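Local coordinates for protein mitochondrial enolase superfamily member 1 (Homo sapiens, PDB 4A35) that catalyses the magnesium-dependent dehydration of L-fuconate to 2-keto-3-deoxy-L-fuconate, a step in the breakdown of L-fucose, at residues S11-R16 against M419-V424. Numbering follows the deposited sequence.
Sequences SVRDVR and MKEESV. With EDO (1,2-ethanediol), chain D.
The first strand of the antiparallel sheet in the N-terminal domain meets the short helix 421-427 and the loop leading into it; R13 and V15 reach E421 and V424 on the helix and M419 before it. The guanidinium of R13 takes the E421 carboxylate end-on: NH1 binds OE1 at 2.8 Å with an N-H...O angle of 168°, and NH2 binds OE2 at 2.9 Å. Both oxygens use their syn lone pairs, and the two planes lie only 15° apart, so the paired bonds fix the rotation of both groups. A bend at chi2 (-70°) brings the glutamate's carboxylate to the arginine. CG1 of V424 sits over one guanidinium face, 3.5 Å from R13 NH1, and also touches CG2 of V15 at 3.9 Å. A methionine in place of R13 would probably leave the E421 carboxylate without its charged mate and free to turn.

In the enolase-superfamily fold of this mandelate racemase/muconate lactonizing enzyme family member, an N-terminal alpha+beta domain joined to a barrel, strand 7-16 is an edge of the three-stranded sheet, and the C-terminal segment packs against it after the chain has passed through the barrel domain. V15 CG1 meets M419 CE more loosely at 4.5 Å. On the other side of the strand, R16 grips D14 side-on, its NE 2.7 Å from OD1, and E64 of helix 63-73 gives R16 NH2 a second acidic partner.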
loop_
_atom_site.group_PDB
_atom_site.type_symbol
_atom_site.label_atom_id
_atom_site.label_comp_id
_atom_site.label_asym_id
_atom_site.label_seq_id
_atom_site.Cartn_x
_atom_site.Cartn_y
_atom_site.Cartn_z
ATOM N N SER A 11 25.210 0.971 0.710
ATOM C CA SER A 11 24.994 2.381 1.002
ATOM C C SER A 11 23.681 2.797 0.336
ATOM O O SER A 11 23.291 2.245 -0.705
ATOM C CB SER A 11 26.178 3.245 0.545
ATOM O OG SER A 11 26.192 3.414 -0.864
ATOM N N VAL A 12 22.998 3.750 0.949
ATOM C CA VAL A 12 21.768 4.290 0.392
ATOM C C VAL A 12 21.765 5.769 0.693
ATOM O O VAL A 12 22.018 6.166 1.838
ATOM C CB VAL A 12 20.469 3.558 0.858
ATOM C CG1 VAL A 12 20.401 3.396 2.406
ATOM C CG2 VAL A 12 19.230 4.240 0.300
ATOM N N ARG A 13 21.468 6.567 -0.346
ATOM C CA ARG A 13 21.487 8.012 -0.260
ATOM C C ARG A 13 20.222 8.613 -0.844
ATOM O O ARG A 13 19.652 8.102 -1.801
ATOM C CB ARG A 13 22.752 8.556 -0.965
ATOM C CG ARG A 13 24.086 8.215 -0.194
ATOM C CD ARG A 13 25.288 8.584 -1.044
ATOM N NE ARG A 13 25.436 7.592 -2.131
ATOM C CZ ARG A 13 26.396 7.591 -3.042
ATOM N NH1 ARG A 13 27.294 8.587 -3.083
ATOM N NH2 ARG A 13 26.446 6.620 -3.957
ATOM N N ASP A 14 19.807 9.726 -0.257
ATOM C CA ASP A 14 18.629 10.517 -0.618
ATOM C C ASP A 14 19.087 11.520 -1.683
ATOM O O ASP A 14 19.849 12.429 -1.355
ATOM C CB ASP A 14 18.128 11.222 0.675
ATOM C CG ASP A 14 16.826 11.970 0.547
ATOM O OD1 ASP A 14 16.440 12.316 -0.610
ATOM O OD2 ASP A 14 16.211 12.278 1.612
ATOM N N VAL A 15 18.698 11.315 -2.976
ATOM C CA VAL A 15 19.130 12.173 -4.094
ATOM C C VAL A 15 17.912 12.913 -4.635
ATOM O O VAL A 15 16.921 12.268 -4.948
ATOM C CB VAL A 15 19.851 11.350 -5.208
ATOM C CG1 VAL A 15 20.465 12.258 -6.267
ATOM C CG2 VAL A 15 20.920 10.441 -4.604
ATOM N N ARG A 16 17.958 14.249 -4.713
ATOM C CA ARG A 16 16.780 14.989 -5.138
ATOM C C ARG A 16 17.115 16.020 -6.155
ATOM O O ARG A 16 18.102 16.732 -6.026
ATOM C CB ARG A 16 16.086 15.680 -3.912
ATOM C CG ARG A 16 15.672 14.689 -2.799
ATOM C CD ARG A 16 14.909 15.397 -1.685
ATOM N NE ARG A 16 14.769 14.484 -0.545
ATOM C CZ ARG A 16 13.920 14.650 0.462
ATOM N NH1 ARG A 16 13.092 15.692 0.478
ATOM N NH2 ARG A 16 13.875 13.769 1.443
ATOM N N MET A 419 24.461 5.794 -11.322
ATOM C CA MET A 419 24.448 7.240 -11.462
ATOM C C MET A 419 25.852 7.768 -11.407
ATOM O O MET A 419 26.734 7.156 -10.799
ATOM C CB MET A 419 23.565 7.895 -10.399
ATOM C CG MET A 419 22.094 7.491 -10.576
ATOM S SD MET A 419 20.974 8.297 -9.363
ATOM C CE MET A 419 20.839 9.991 -10.123
ATOM N N LYS A 420 26.054 8.941 -11.993
ATOM C CA LYS A 420 27.322 9.646 -11.932
ATOM C C LYS A 420 27.544 10.123 -10.473
ATOM O O LYS A 420 26.676 10.806 -9.907
ATOM C CB LYS A 420 27.334 10.831 -12.927
ATOM C CG LYS A 420 27.372 10.402 -14.388
ATOM C CD LYS A 420 27.378 11.603 -15.286
ATOM C CE LYS A 420 27.261 11.176 -16.746
ATOM N NZ LYS A 420 27.058 12.363 -17.610
ATOM N N GLU A 421 28.666 9.713 -9.853
ATOM C CA GLU A 421 28.925 10.094 -8.461
ATOM C C GLU A 421 28.946 11.614 -8.267
ATOM O O GLU A 421 28.432 12.052 -7.249
ATOM C CB GLU A 421 30.165 9.401 -7.875
ATOM C CG GLU A 421 29.830 7.958 -7.486
ATOM C CD GLU A 421 28.903 7.793 -6.287
ATOM O OE1 GLU A 421 29.082 8.536 -5.298
ATOM O OE2 GLU A 421 28.005 6.920 -6.326
ATOM N N GLU A 422 29.473 12.417 -9.241
ATOM C CA GLU A 422 29.431 13.896 -9.143
ATOM C C GLU A 422 27.943 14.382 -9.060
ATOM O O GLU A 422 27.626 15.208 -8.185
ATOM C CB GLU A 422 30.178 14.560 -10.325
ATOM N N SER A 423 27.042 13.814 -9.896
ATOM C CA SER A 423 25.593 14.116 -9.872
ATOM C C SER A 423 24.971 13.740 -8.524
ATOM O O SER A 423 24.214 14.521 -7.957
ATOM C CB SER A 423 24.853 13.378 -10.983
ATOM O OG SER A 423 25.283 13.895 -12.227
ATOM N N VAL A 424 25.283 12.532 -8.003
ATOM C CA VAL A 424 24.715 12.098 -6.712
ATOM C C VAL A 424 25.117 13.070 -5.578
ATOM O O VAL A 424 24.253 13.607 -4.857
ATOM C CB VAL A 424 25.175 10.651 -6.397
ATOM C CG1 VAL A 424 24.813 10.245 -4.965
ATOM C CG2 VAL A 424 24.602 9.672 -7.421
HETATM C C1 EDO D . 13.548 19.051 -1.067
HETATM O O1 EDO D . 12.776 17.888 -1.384
HETATM C C2 EDO D . 13.132 19.668 0.308
HETATM O O2 EDO D . 11.741 19.476 0.578
#